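Local atomic coordinates of SPbeta prophage-derived aminoglycoside N(3')-acetyltransferase-like protein YokD (Bacillus subtilis, PDB entry 2NYG), a protein that binds coenzyme A, belongs to the antibiotic N-acetyltransferase family and may contribute to antibiotic resistance. Residues H185-R190 against E254-A259; F224-Q229 against E260-N265; L25-G30 against Q54-V59; S169-L174 against F250-A255. All blocks are in the same frame, centred on the assembly; numbering follows the deposited sequence.

Overall arrangement
Helix 252-268 ties three of the four contacts together. Contact 4 holds its start, where strand 245-251 leaves the mixed sheet beside strand 170-174; contact 1 meets its next turns with 185-190, and contact 2 its later turns with helix 224-234. Contact 3 stands apart from that helix, fixing the loop 25-30 to helix 48-60, but it reaches contact 4 through Leu172, which touches Leu25 and Leu56. All four have buried apolar centres. Contact 4, in the sheet, has direct hydrogen bonds across it, with Phe250 packed alongside. Contacts 1 and 3 rest on aliphatic packing, with charged chains on their outer side, while contact 2 packs several aromatic rings and has a water bridge.

Contact 1: H185-R190 against E254-A259; sequences HLAEYR and EAVDFA
Ala187 packs on helix 252-268, its CB 3.6 Å from Ala259 CB and 3.7 Å from the carbonyl O of Val256. Two small side chains let the end of helix 183-187 come in closely, and the CA atoms of Ala187 and Val256 lie 5.5 Å apart. Beside them Leu186 and Val256 meet at about a right angle, Leu186 CD2 standing 3.8 Å from Val256 CG1. Val256 CG1 lies opposite its own backbone N (chi1 -180°), which brings it up to both Leu186 CD2 and Arg190 NH1. Among side chains this inner part is aliphatic and buried, with the Val256 carbonyl as its polar neighbour.

The outer side is looser and polar. Ala187 to Arg190 form a type I turn, and from its last residue an extended chain carries the guanidinium back so that one face lies over Leu186 CG, while NH1 is 3.7 Å from Val256 CG1, approached obliquely. Asp257 OD1 stays 4.6 Å from NH1, too far for a salt bridge; it bonds to Tyr165 OH instead. Arg190 NE has its own salt bridge with Glu157, and the guanidinium makes a cation-pi contact with Tyr165. No hydrogen bond joins the two segments, so the turn is held to the helix by shape and apolar burial, and the charge of Arg190 is probably balanced mainly by Glu157, with Asp257 adding a weaker long-range attraction.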
loop_
_atom_site.group_PDB
_atom_site.type_symbol
_atom_site.label_atom_id
_atom_site.label_comp_id
_atom_site.label_asym_id
_atom_site.label_seq_id
_atom_site.Cartn_x
_atom_site.Cartn_y
_atom_site.Cartn_z
ATOM N N HIS A 185 -2.988 -0.721 -25.063
ATOM C CA HIS A 185 -1.935 -1.688 -25.308
ATOM C C HIS A 185 -2.505 -2.874 -26.071
ATOM O O HIS A 185 -1.837 -3.422 -26.937
ATOM C CB HIS A 185 -1.325 -2.210 -24.000
ATOM C CG HIS A 185 -0.374 -1.263 -23.330
ATOM N ND1 HIS A 185 0.794 -0.834 -23.919
ATOM C CD2 HIS A 185 -0.394 -0.714 -22.091
ATOM C CE1 HIS A 185 1.454 -0.064 -23.073
ATOM N NE2 HIS A 185 0.755 0.025 -21.956
ATOM N N LEU A 186 -3.728 -3.282 -25.744
ATOM C CA LEU A 186 -4.338 -4.421 -26.422
ATOM C C LEU A 186 -4.357 -4.258 -27.950
ATOM O O LEU A 186 -4.085 -5.215 -28.681
ATOM C CB LEU A 186 -5.757 -4.657 -25.906
ATOM C CG LEU A 186 -6.589 -5.772 -26.562
ATOM C CD1 LEU A 186 -5.948 -7.152 -26.380
ATOM C CD2 LEU A 186 -7.976 -5.742 -25.951
ATOM N N ALA A 187 -4.680 -3.058 -28.432
ATOM C CA ALA A 187 -4.700 -2.804 -29.868
ATOM C C ALA A 187 -3.323 -3.097 -30.494
ATOM O O ALA A 187 -3.238 -3.575 -31.630
ATOM C CB ALA A 187 -5.108 -1.373 -30.131
ATOM N N GLU A 188 -2.251 -2.826 -29.753
ATOM C CA GLU A 188 -0.903 -3.078 -30.255
ATOM C C GLU A 188 -0.645 -4.539 -30.602
ATOM O O GLU A 188 0.374 -4.852 -31.207
ATOM C CB GLU A 188 0.156 -2.573 -29.260
ATOM C CG GLU A 188 0.249 -1.050 -29.212
ATOM C CD GLU A 188 1.197 -0.519 -28.157
ATOM O OE1 GLU A 188 0.969 -0.783 -26.955
ATOM O OE2 GLU A 188 2.164 0.178 -28.525
ATOM N N TYR A 189 -1.557 -5.434 -30.232
ATOM C CA TYR A 189 -1.403 -6.851 -30.570
ATOM C C TYR A 189 -2.335 -7.231 -31.740
ATOM O O TYR A 189 -2.445 -8.402 -32.117
ATOM C CB TYR A 189 -1.729 -7.745 -29.371
ATOM C CG TYR A 189 -0.844 -7.578 -28.151
ATOM C CD1 TYR A 189 -1.039 -6.518 -27.262
ATOM C CD2 TYR A 189 0.146 -8.518 -27.846
ATOM C CE1 TYR A 189 -0.282 -6.398 -26.101
ATOM C CE2 TYR A 189 0.911 -8.408 -26.681
ATOM C CZ TYR A 189 0.684 -7.342 -25.814
ATOM O OH TYR A 189 1.403 -7.218 -24.647
ATOM N N ARG A 190 -2.996 -6.230 -32.313
ATOM C CA ARG A 190 -3.919 -6.442 -33.420
ATOM C C ARG A 190 -3.523 -5.635 -34.661
ATOM O O ARG A 190 -4.343 -5.432 -35.557
ATOM C CB ARG A 190 -5.332 -6.064 -32.960
ATOM C CG ARG A 190 -5.756 -6.831 -31.717
ATOM C CD ARG A 190 -7.104 -6.423 -31.134
ATOM N NE ARG A 190 -7.570 -7.438 -30.188
ATOM C CZ ARG A 190 -8.684 -7.366 -29.465
ATOM N NH1 ARG A 190 -9.480 -6.311 -29.560
ATOM N NH2 ARG A 190 -9.009 -8.366 -28.658
ATOM N N GLU A 254 -14.812 -0.027 -27.474
ATOM C CA GLU A 254 -14.876 1.055 -28.439
ATOM C C GLU A 254 -13.533 1.752 -28.543
ATOM O O GLU A 254 -13.119 2.189 -29.614
ATOM C CB GLU A 254 -15.952 2.014 -27.968
ATOM C CG GLU A 254 -16.361 3.131 -28.879
ATOM C CD GLU A 254 -17.714 3.688 -28.466
ATOM O OE1 GLU A 254 -17.978 4.885 -28.686
ATOM O OE2 GLU A 254 -18.531 2.917 -27.928
ATOM N N ALA A 255 -12.845 1.854 -27.414
ATOM C CA ALA A 255 -11.549 2.505 -27.364
ATOM C C ALA A 255 -10.488 1.628 -28.013
ATOM O O ALA A 255 -9.641 2.107 -28.760
ATOM C CB ALA A 255 -11.171 2.811 -25.904
ATOM N N VAL A 256 -10.520 0.338 -27.732
ATOM C CA VAL A 256 -9.516 -0.532 -28.321
ATOM C C VAL A 256 -9.634 -0.537 -29.842
ATOM O O VAL A 256 -8.637 -0.383 -30.554
ATOM C CB VAL A 256 -9.624 -1.994 -27.796
ATOM C CG1 VAL A 256 -8.549 -2.860 -28.434
ATOM C CG2 VAL A 256 -9.458 -2.019 -26.287
ATOM N N ASP A 257 -10.857 -0.691 -30.334
ATOM C CA ASP A 257 -11.077 -0.733 -31.768
ATOM C C ASP A 257 -10.539 0.488 -32.477
ATOM O O ASP A 257 -9.883 0.352 -33.501
ATOM C CB ASP A 257 -12.562 -0.924 -32.083
ATOM C CG ASP A 257 -13.056 -2.310 -31.717
ATOM O OD1 ASP A 257 -12.202 -3.221 -31.592
ATOM O OD2 ASP A 257 -14.288 -2.492 -31.569
ATOM N N PHE A 258 -10.806 1.672 -31.931
ATOM C CA PHE A 258 -10.333 2.915 -32.528
ATOM C C PHE A 258 -8.816 2.985 -32.505
ATOM O O PHE A 258 -8.198 3.452 -33.452
ATOM C CB PHE A 258 -10.898 4.118 -31.786
ATOM C CG PHE A 258 -10.541 5.430 -32.410
ATOM C CD1 PHE A 258 -11.323 5.968 -33.427
ATOM C CD2 PHE A 258 -9.407 6.127 -31.993
ATOM C CE1 PHE A 258 -10.981 7.183 -34.025
ATOM C CE2 PHE A 258 -9.051 7.340 -32.579
ATOM C CZ PHE A 258 -9.838 7.873 -33.600
ATOM N N ALA A 259 -8.225 2.525 -31.407
ATOM C CA ALA A 259 -6.780 2.517 -31.246
ATOM C C ALA A 259 -6.135 1.687 -32.355
ATOM O O ALA A 259 -5.111 2.063 -32.932
ATOM C CB ALA A 259 -6.426 1.946 -29.892
#

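Contact 2: F224-Q229 against E260-N265; sequences FQEVGQ and EKWFIN
Trp262 and Val227 mark the crossing of two helices, 224-234 and 252-268, a helix-helix packing whose local axes pass 10.4 Å apart at 114°. Trp262 makes a large share of the contact. Its CB points at the other helix, and CG lies anti to the backbone N (chi1 -172°), which swings the indole across the gap. At the ring fusion, CD2 and then CE3 lie under Val227 CG2, a CH-pi contact in which the methyl sits 4.2 Å from the centroid of the six-membered ring, over one face but displaced toward the rim. Farther out, at the ring edge, CZ2 is 3.2 Å from Glu226 OE2, and CH2, next along, also faces that carboxylate. OE2 lies near the indole plane, while the carboxylate plane stands 88° from it.

Deeper in, Phe263 completes the apolar side. Its CZ is 4.1 Å from Phe224 CE1, each ring offering the other its edge, and the same CZ lies 4.2 Å from Val227 CG2. Phe224 in turn meets His185 edge-to-face. The exposed end of the contact is polar: a water joins the helices, donating to Glu226 OE2 at 3.0 Å and accepting from Trp262 NE1 at 2.7 Å.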
loop_
_atom_site.group_PDB
_atom_site.type_symbol
_atom_site.label_atom_id
_atom_site.label_comp_id
_atom_site.label_asym_id
_atom_site.label_seq_id
_atom_site.Cartn_x
_atom_site.Cartn_y
_atom_site.Cartn_z
ATOM N N PHE A 224 -0.443 7.036 -26.818
ATOM C CA PHE A 224 -1.761 6.911 -26.206
ATOM C C PHE A 224 -2.478 8.218 -25.998
ATOM O O PHE A 224 -3.684 8.287 -26.177
ATOM C CB PHE A 224 -1.669 6.161 -24.877
ATOM C CG PHE A 224 -1.325 4.703 -25.026
ATOM C CD1 PHE A 224 -0.948 4.184 -26.264
ATOM C CD2 PHE A 224 -1.323 3.855 -23.916
ATOM C CE1 PHE A 224 -0.575 2.864 -26.396
ATOM C CE2 PHE A 224 -0.943 2.514 -24.040
ATOM C CZ PHE A 224 -0.569 2.022 -25.276
ATOM N N GLN A 225 -1.735 9.255 -25.627
ATOM C CA GLN A 225 -2.332 10.558 -25.413
ATOM C C GLN A 225 -2.892 11.096 -26.724
ATOM O O GLN A 225 -3.928 11.753 -26.736
ATOM C CB GLN A 225 -1.304 11.529 -24.848
ATOM C CG GLN A 225 -1.889 12.874 -24.480
ATOM C CD GLN A 225 -3.049 12.749 -23.524
ATOM O OE1 GLN A 225 -3.074 11.860 -22.679
ATOM N NE2 GLN A 225 -4.011 13.648 -23.644
ATOM N N GLU A 226 -2.212 10.801 -27.830
ATOM C CA GLU A 226 -2.670 11.245 -29.138
ATOM C C GLU A 226 -3.855 10.390 -29.573
ATOM O O GLU A 226 -4.834 10.890 -30.110
ATOM C CB GLU A 226 -1.559 11.121 -30.171
ATOM C CG GLU A 226 -1.657 12.155 -31.274
ATOM C CD GLU A 226 -0.690 11.896 -32.420
ATOM O OE1 GLU A 226 0.507 11.631 -32.149
ATOM O OE2 GLU A 226 -1.140 11.965 -33.589
ATOM N N VAL A 227 -3.764 9.093 -29.329
ATOM C CA VAL A 227 -4.843 8.189 -29.705
ATOM C C VAL A 227 -6.160 8.566 -29.026
ATOM O O VAL A 227 -7.205 8.601 -29.664
ATOM C CB VAL A 227 -4.493 6.751 -29.333
ATOM C CG1 VAL A 227 -5.618 5.823 -29.734
ATOM C CG2 VAL A 227 -3.167 6.368 -29.990
ATOM N N GLY A 228 -6.085 8.858 -27.729
ATOM C CA GLY A 228 -7.262 9.218 -26.969
ATOM C C GLY A 228 -7.861 10.527 -27.427
ATOM O O GLY A 228 -9.070 10.703 -27.456
ATOM N N GLN A 229 -7.003 11.460 -27.801
ATOM C CA GLN A 229 -7.506 12.752 -28.234
ATOM C C GLN A 229 -8.196 12.657 -29.604
ATOM O O GLN A 229 -9.078 13.448 -29.928
ATOM C CB GLN A 229 -6.366 13.778 -28.227
ATOM C CG GLN A 229 -6.169 14.427 -26.845
ATOM C CD GLN A 229 -4.925 15.322 -26.727
ATOM O OE1 GLN A 229 -4.618 16.104 -27.625
ATOM N NE2 GLN A 229 -4.226 15.223 -25.592
ATOM N N GLU A 260 -6.739 0.545 -32.640
ATOM C CA GLU A 260 -6.241 -0.331 -33.675
ATOM C C GLU A 260 -6.194 0.435 -34.993
ATOM O O GLU A 260 -5.146 0.538 -35.616
ATOM C CB GLU A 260 -7.147 -1.568 -33.787
ATOM C CG GLU A 260 -6.932 -2.414 -35.027
ATOM C CD GLU A 260 -7.645 -3.742 -34.939
ATOM O OE1 GLU A 260 -8.761 -3.776 -34.384
ATOM O OE2 GLU A 260 -7.102 -4.754 -35.425
ATOM N N LYS A 261 -7.326 0.993 -35.399
ATOM C CA LYS A 261 -7.403 1.731 -36.648
ATOM C C LYS A 261 -6.443 2.912 -36.741
ATOM O O LYS A 261 -5.735 3.062 -37.741
ATOM C CB LYS A 261 -8.842 2.170 -36.894
ATOM C CG LYS A 261 -9.731 0.974 -37.129
ATOM C CD LYS A 261 -11.170 1.333 -37.370
ATOM C CE LYS A 261 -11.937 0.087 -37.757
ATOM N NZ LYS A 261 -13.324 0.388 -38.182
ATOM N N TRP A 262 -6.405 3.742 -35.708
ATOM C CA TRP A 262 -5.489 4.874 -35.689
ATOM C C TRP A 262 -4.076 4.330 -35.943
ATOM O O TRP A 262 -3.340 4.868 -36.759
ATOM C CB TRP A 262 -5.549 5.579 -34.335
ATOM C CG TRP A 262 -4.779 6.857 -34.276
ATOM C CD1 TRP A 262 -5.281 8.116 -34.397
ATOM C CD2 TRP A 262 -3.372 7.005 -34.051
ATOM N NE1 TRP A 262 -4.276 9.046 -34.253
ATOM C CE2 TRP A 262 -3.093 8.391 -34.043
ATOM C CE3 TRP A 262 -2.320 6.101 -33.854
ATOM C CZ2 TRP A 262 -1.804 8.896 -33.843
ATOM C CZ3 TRP A 262 -1.042 6.597 -33.655
ATOM C CH2 TRP A 262 -0.794 7.985 -33.651
ATOM N N PHE A 263 -3.703 3.265 -35.241
ATOM C CA PHE A 263 -2.390 2.652 -35.419
ATOM C C PHE A 263 -2.192 2.102 -36.837
ATOM O O PHE A 263 -1.186 2.392 -37.479
ATOM C CB PHE A 263 -2.180 1.489 -34.429
ATOM C CG PHE A 263 -1.854 1.914 -33.023
ATOM C CD1 PHE A 263 -0.870 2.857 -32.779
ATOM C CD2 PHE A 263 -2.506 1.338 -31.937
ATOM C CE1 PHE A 263 -0.538 3.223 -31.481
ATOM C CE2 PHE A 263 -2.181 1.698 -30.636
ATOM C CZ PHE A 263 -1.195 2.642 -30.408
ATOM N N ILE A 264 -3.144 1.301 -37.307
ATOM C CA ILE A 264 -3.054 0.691 -38.626
ATOM C C ILE A 264 -2.883 1.702 -39.756
ATOM O O ILE A 264 -2.002 1.552 -40.616
ATOM C CB ILE A 264 -4.313 -0.167 -38.939
ATOM C CG1 ILE A 264 -4.373 -1.374 -38.009
ATOM C CG2 ILE A 264 -4.278 -0.645 -40.384
ATOM C CD1 ILE A 264 -5.579 -2.272 -38.239
ATOM N N ASN A 265 -3.726 2.727 -39.755
ATOM C CA ASN A 265 -3.674 3.736 -40.800
ATOM C C ASN A 265 -2.604 4.789 -40.600
ATOM O O ASN A 265 -2.363 5.616 -41.473
ATOM C CB ASN A 265 -5.040 4.419 -40.916
ATOM C CG ASN A 265 -6.109 3.511 -41.526
ATOM O OD1 ASN A 265 -5.876 2.867 -42.548
ATOM N ND2 ASN A 265 -7.280 3.454 -40.896
HETATM O O HOH W 1 -4.129 11.709 -34.128
#

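Contact 3: L25-G30 against Q54-V59; sequences LGLKKG and QALIDV
Lys29 passes the last turns of helix 48-60 with its CA 5.8 Å from that of Val59, close enough for a CA-H...O contact of 3.5 Å from Lys29 CA to Val59 O. The loop gets here from helix 15-25 through Gly26, whose positive phi (144°) breaks the helical path. Leu27 then turns inward. Its CG swings away from its own N (chi1 -161°), which carries CD2 to Val59 CG1 at 3.8 Å and to Leu56 CD2 at 3.9 Å, crossing Leu56 at about a right angle. The loop leads into strand 32-37, which with helix 48-60 and the neighbouring parallel strand 65-69 makes a beta-alpha-beta crossover; the contact joins the loop before strand 32-37 to the connecting helix. Val59 also lies against Thr19 of helix 15-25, and a backbone hydrogen bond links Gly30 with Val60. The lysines behave differently from Leu27: Lys28 points away from the helix, and the extended chain of Lys29 leads off past Thr61 and Glu63.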
loop_
_atom_site.group_PDB
_atom_site.type_symbol
_atom_site.label_atom_id
_atom_site.label_comp_id
_atom_site.label_asym_id
_atom_site.label_seq_id
_atom_site.Cartn_x
_atom_site.Cartn_y
_atom_site.Cartn_z
ATOM N N LEU A 25 -21.594 11.357 -13.216
ATOM C CA LEU A 25 -20.676 11.161 -14.334
ATOM C C LEU A 25 -21.199 10.095 -15.299
ATOM O O LEU A 25 -21.157 10.280 -16.515
ATOM C CB LEU A 25 -19.291 10.787 -13.791
ATOM C CG LEU A 25 -18.066 10.491 -14.669
ATOM C CD1 LEU A 25 -18.112 9.055 -15.083
ATOM C CD2 LEU A 25 -17.988 11.410 -15.875
ATOM N N GLY A 26 -21.700 8.985 -14.768
ATOM C CA GLY A 26 -22.231 7.953 -15.642
ATOM C C GLY A 26 -22.004 6.526 -15.193
ATOM O O GLY A 26 -22.485 5.589 -15.819
ATOM N N LEU A 27 -21.265 6.365 -14.103
ATOM C CA LEU A 27 -20.971 5.053 -13.567
ATOM C C LEU A 27 -22.261 4.470 -13.005
ATOM O O LEU A 27 -22.959 5.121 -12.236
ATOM C CB LEU A 27 -19.917 5.170 -12.474
ATOM C CG LEU A 27 -19.201 3.870 -12.158
ATOM C CD1 LEU A 27 -18.364 3.465 -13.364
ATOM C CD2 LEU A 27 -18.329 4.050 -10.940
ATOM N N LYS A 28 -22.575 3.237 -13.384
ATOM C CA LYS A 28 -23.805 2.618 -12.919
ATOM C C LYS A 28 -23.675 1.225 -12.312
ATOM O O LYS A 28 -22.656 0.553 -12.442
ATOM C CB LYS A 28 -24.825 2.593 -14.066
ATOM C CG LYS A 28 -25.182 3.983 -14.569
ATOM C CD LYS A 28 -26.262 3.961 -15.635
ATOM C CE LYS A 28 -26.732 5.380 -15.944
ATOM N NZ LYS A 28 -27.719 5.438 -17.054
ATOM N N LYS A 29 -24.733 0.820 -11.627
ATOM C CA LYS A 29 -24.809 -0.474 -10.984
ATOM C C LYS A 29 -24.605 -1.613 -11.978
ATOM O O LYS A 29 -25.222 -1.631 -13.037
ATOM C CB LYS A 29 -26.183 -0.612 -10.307
ATOM C CG LYS A 29 -26.521 -2.022 -9.849
ATOM C CD LYS A 29 -27.699 -2.079 -8.888
ATOM C CE LYS A 29 -27.771 -3.467 -8.234
ATOM N NZ LYS A 29 -28.884 -3.630 -7.253
ATOM N N GLY A 30 -23.737 -2.556 -11.635
ATOM C CA GLY A 30 -23.495 -3.703 -12.497
ATOM C C GLY A 30 -22.528 -3.472 -13.638
ATOM O O GLY A 30 -22.240 -4.367 -14.417
ATOM N N GLN A 54 -14.556 2.589 -1.618
ATOM C CA GLN A 54 -15.893 2.230 -1.191
ATOM C C GLN A 54 -16.944 2.942 -2.021
ATOM O O GLN A 54 -18.029 2.419 -2.251
ATOM C CB GLN A 54 -16.036 2.557 0.283
ATOM C CG GLN A 54 -14.923 1.929 1.073
ATOM C CD GLN A 54 -15.027 2.183 2.549
ATOM O OE1 GLN A 54 -15.288 3.302 2.985
ATOM N NE2 GLN A 54 -14.804 1.144 3.334
ATOM N N ALA A 55 -16.607 4.138 -2.480
ATOM C CA ALA A 55 -17.519 4.909 -3.303
ATOM C C ALA A 55 -17.641 4.187 -4.640
ATOM O O ALA A 55 -18.702 4.164 -5.258
ATOM C CB ALA A 55 -16.980 6.324 -3.497
ATOM N N LEU A 56 -16.551 3.584 -5.083
ATOM C CA LEU A 56 -16.567 2.858 -6.334
ATOM C C LEU A 56 -17.413 1.616 -6.178
ATOM O O LEU A 56 -18.198 1.269 -7.062
ATOM C CB LEU A 56 -15.141 2.485 -6.753
ATOM C CG LEU A 56 -14.462 3.555 -7.610
ATOM C CD1 LEU A 56 -12.953 3.459 -7.513
ATOM C CD2 LEU A 56 -14.943 3.396 -9.040
ATOM N N ILE A 57 -17.253 0.959 -5.038
ATOM C CA ILE A 57 -18.001 -0.256 -4.742
ATOM C C ILE A 57 -19.491 0.047 -4.546
ATOM O O ILE A 57 -20.362 -0.691 -5.014
ATOM C CB ILE A 57 -17.393 -0.958 -3.505
ATOM C CG1 ILE A 57 -16.074 -1.607 -3.911
ATOM C CG2 ILE A 57 -18.341 -1.976 -2.947
ATOM C CD1 ILE A 57 -15.386 -2.386 -2.851
ATOM N N ASP A 58 -19.775 1.158 -3.880
ATOM C CA ASP A 58 -21.145 1.561 -3.628
ATOM C C ASP A 58 -21.894 1.795 -4.918
ATOM O O ASP A 58 -23.074 1.457 -5.042
ATOM C CB ASP A 58 -21.169 2.843 -2.805
ATOM C CG ASP A 58 -21.026 2.580 -1.335
ATOM O OD1 ASP A 58 -20.592 1.456 -0.983
ATOM O OD2 ASP A 58 -21.346 3.498 -0.543
ATOM N N VAL A 59 -21.200 2.371 -5.888
ATOM C CA VAL A 59 -21.829 2.670 -7.147
ATOM C C VAL A 59 -21.973 1.429 -7.997
ATOM O O VAL A 59 -23.084 1.054 -8.372
ATOM C CB VAL A 59 -21.035 3.746 -7.897
ATOM C CG1 VAL A 59 -21.696 4.055 -9.229
ATOM C CG2 VAL A 59 -20.955 5.001 -7.045
#

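Contact 4: S169-L174 against F250-A255; sequences SYVLLL and FSLTEA
Val171 and Phe250 form a hydrogen-bonded antiparallel pair, joining strand 170-174 to the last residues of strand 245-251 in the mixed sheet just before that strand gives way to helix 252-268. The N and O of both residues are satisfied within the pair: Val171 N gives to Phe250 O at 2.7 Å, and Phe250 N gives to Val171 O at 3.1 Å. The third bond belongs to the strand-to-helix junction. Leu252 N, in the first turn of the helix, donates to Ser169 O at 2.9 Å, almost straight at the hydrogen (171°) but arriving above the carbonyl plane. Ser251 is the N-cap, and its OG accepts from Glu254 N at 3.2 Å. Around them, Ser169 OG shares its one hydrogen between the carbonyls of Leu164 and Arg167, Thr253 OG1 bonds to that of Tyr165, and Tyr170 uses its backbone toward Thr32 and Leu34 of strand 32-37.

Apolar groups fill the face shared by Val171 and Phe250. With chi1 at 58°, CG of Phe250 sits between its own N and carbonyl carbon, laying the ring alongside Val171. Leu173 CD1 touches the ring edge at CE2, Val171 CG2 meets Leu252 CB at 3.9 Å, and Val171 CB stands over the Phe250 face, 3.8 Å from its centroid.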
loop_
_atom_site.group_PDB
_atom_site.type_symbol
_atom_site.label_atom_id
_atom_site.label_comp_id
_atom_site.label_asym_id
_atom_site.label_seq_id
_atom_site.Cartn_x
_atom_site.Cartn_y
_atom_site.Cartn_z
ATOM N N SER A 169 -17.469 -3.308 -21.148
ATOM C CA SER A 169 -16.617 -2.742 -20.098
ATOM C C SER A 169 -16.395 -1.268 -20.331
ATOM O O SER A 169 -16.446 -0.798 -21.460
ATOM C CB SER A 169 -15.246 -3.403 -20.091
ATOM O OG SER A 169 -15.321 -4.730 -19.626
ATOM N N TYR A 170 -16.133 -0.524 -19.272
ATOM C CA TYR A 170 -15.863 0.888 -19.454
ATOM C C TYR A 170 -14.541 1.229 -18.819
ATOM O O TYR A 170 -14.062 0.513 -17.941
ATOM C CB TYR A 170 -16.965 1.752 -18.832
ATOM C CG TYR A 170 -18.310 1.605 -19.504
ATOM C CD1 TYR A 170 -19.094 0.477 -19.289
ATOM C CD2 TYR A 170 -18.776 2.572 -20.389
ATOM C CE1 TYR A 170 -20.313 0.311 -19.940
ATOM C CE2 TYR A 170 -19.998 2.421 -21.049
ATOM C CZ TYR A 170 -20.765 1.289 -20.816
ATOM O OH TYR A 170 -22.003 1.160 -21.406
ATOM N N VAL A 171 -13.939 2.312 -19.287
ATOM C CA VAL A 171 -12.690 2.785 -18.721
ATOM C C VAL A 171 -13.068 4.036 -17.935
ATOM O O VAL A 171 -13.936 4.796 -18.346
ATOM C CB VAL A 171 -11.660 3.158 -19.816
ATOM C CG1 VAL A 171 -10.388 3.692 -19.170
ATOM C CG2 VAL A 171 -11.333 1.959 -20.654
ATOM N N LEU A 172 -12.455 4.231 -16.780
ATOM C CA LEU A 172 -12.745 5.411 -15.986
ATOM C C LEU A 172 -11.433 6.097 -15.666
ATOM O O LEU A 172 -10.593 5.548 -14.964
ATOM C CB LEU A 172 -13.453 5.048 -14.678
ATOM C CG LEU A 172 -13.519 6.194 -13.657
ATOM C CD1 LEU A 172 -14.264 7.361 -14.259
ATOM C CD2 LEU A 172 -14.192 5.743 -12.383
ATOM N N LEU A 173 -11.241 7.285 -16.211
ATOM C CA LEU A 173 -10.038 8.026 -15.929
ATOM C C LEU A 173 -10.480 8.996 -14.850
ATOM O O LEU A 173 -11.200 9.958 -15.108
ATOM C CB LEU A 173 -9.542 8.762 -17.178
ATOM C CG LEU A 173 -9.188 7.869 -18.369
ATOM C CD1 LEU A 173 -8.759 8.717 -19.543
ATOM C CD2 LEU A 173 -8.092 6.919 -17.987
ATOM N N LEU A 174 -10.072 8.698 -13.624
ATOM C CA LEU A 174 -10.417 9.511 -12.464
ATOM C C LEU A 174 -9.211 10.377 -12.136
ATOM O O LEU A 174 -8.318 9.995 -11.386
ATOM C CB LEU A 174 -10.793 8.583 -11.307
ATOM C CG LEU A 174 -11.114 9.041 -9.895
ATOM C CD1 LEU A 174 -11.898 10.316 -9.871
ATOM C CD2 LEU A 174 -11.889 7.915 -9.246
ATOM N N PHE A 250 -15.682 5.962 -20.682
ATOM C CA PHE A 250 -15.978 5.527 -22.044
ATOM C C PHE A 250 -15.896 4.020 -22.226
ATOM O O PHE A 250 -15.431 3.295 -21.351
ATOM C CB PHE A 250 -15.046 6.222 -23.038
ATOM C CG PHE A 250 -13.590 5.991 -22.769
ATOM C CD1 PHE A 250 -12.964 4.820 -23.190
ATOM C CD2 PHE A 250 -12.832 6.960 -22.112
ATOM C CE1 PHE A 250 -11.604 4.620 -22.965
ATOM C CE2 PHE A 250 -11.474 6.770 -21.884
ATOM C CZ PHE A 250 -10.858 5.599 -22.312
ATOM N N SER A 251 -16.364 3.563 -23.380
ATOM C CA SER A 251 -16.371 2.147 -23.731
ATOM C C SER A 251 -14.949 1.624 -23.965
ATOM O O SER A 251 -14.169 2.246 -24.674
ATOM C CB SER A 251 -17.208 1.955 -24.987
ATOM O OG SER A 251 -17.179 0.606 -25.395
ATOM N N LEU A 252 -14.612 0.490 -23.362
ATOM C CA LEU A 252 -13.277 -0.046 -23.521
ATOM C C LEU A 252 -13.157 -0.685 -24.892
ATOM O O LEU A 252 -12.199 -0.433 -25.627
ATOM C CB LEU A 252 -12.968 -1.053 -22.414
ATOM C CG LEU A 252 -11.585 -1.719 -22.374
ATOM C CD1 LEU A 252 -11.261 -2.179 -20.984
ATOM C CD2 LEU A 252 -11.553 -2.893 -23.331
ATOM N N THR A 253 -14.154 -1.502 -25.243
ATOM C CA THR A 253 -14.198 -2.165 -26.540
ATOM C C THR A 253 -14.122 -1.135 -27.673
ATOM O O THR A 253 -13.462 -1.343 -28.687
ATOM C CB THR A 253 -15.489 -2.955 -26.678
ATOM O OG1 THR A 253 -15.561 -3.916 -25.620
ATOM C CG2 THR A 253 -15.536 -3.663 -27.999
ATOM N N GLU A 254 -14.812 -0.027 -27.474
ATOM C CA GLU A 254 -14.876 1.055 -28.439
ATOM C C GLU A 254 -13.533 1.752 -28.543
ATOM O O GLU A 254 -13.119 2.189 -29.614
ATOM C CB GLU A 254 -15.952 2.014 -27.968
ATOM C CG GLU A 254 -16.361 3.131 -28.879
ATOM C CD GLU A 254 -17.714 3.688 -28.466
ATOM O OE1 GLU A 254 -17.978 4.885 -28.686
ATOM O OE2 GLU A 254 -18.531 2.917 -27.928
ATOM N N ALA A 255 -12.845 1.854 -27.414
ATOM C CA ALA A 255 -11.549 2.505 -27.364
ATOM C C ALA A 255 -10.488 1.628 -28.013
ATOM O O ALA A 255 -9.641 2.107 -28.760
ATOM C CB ALA A 255 -11.171 2.811 -25.904
#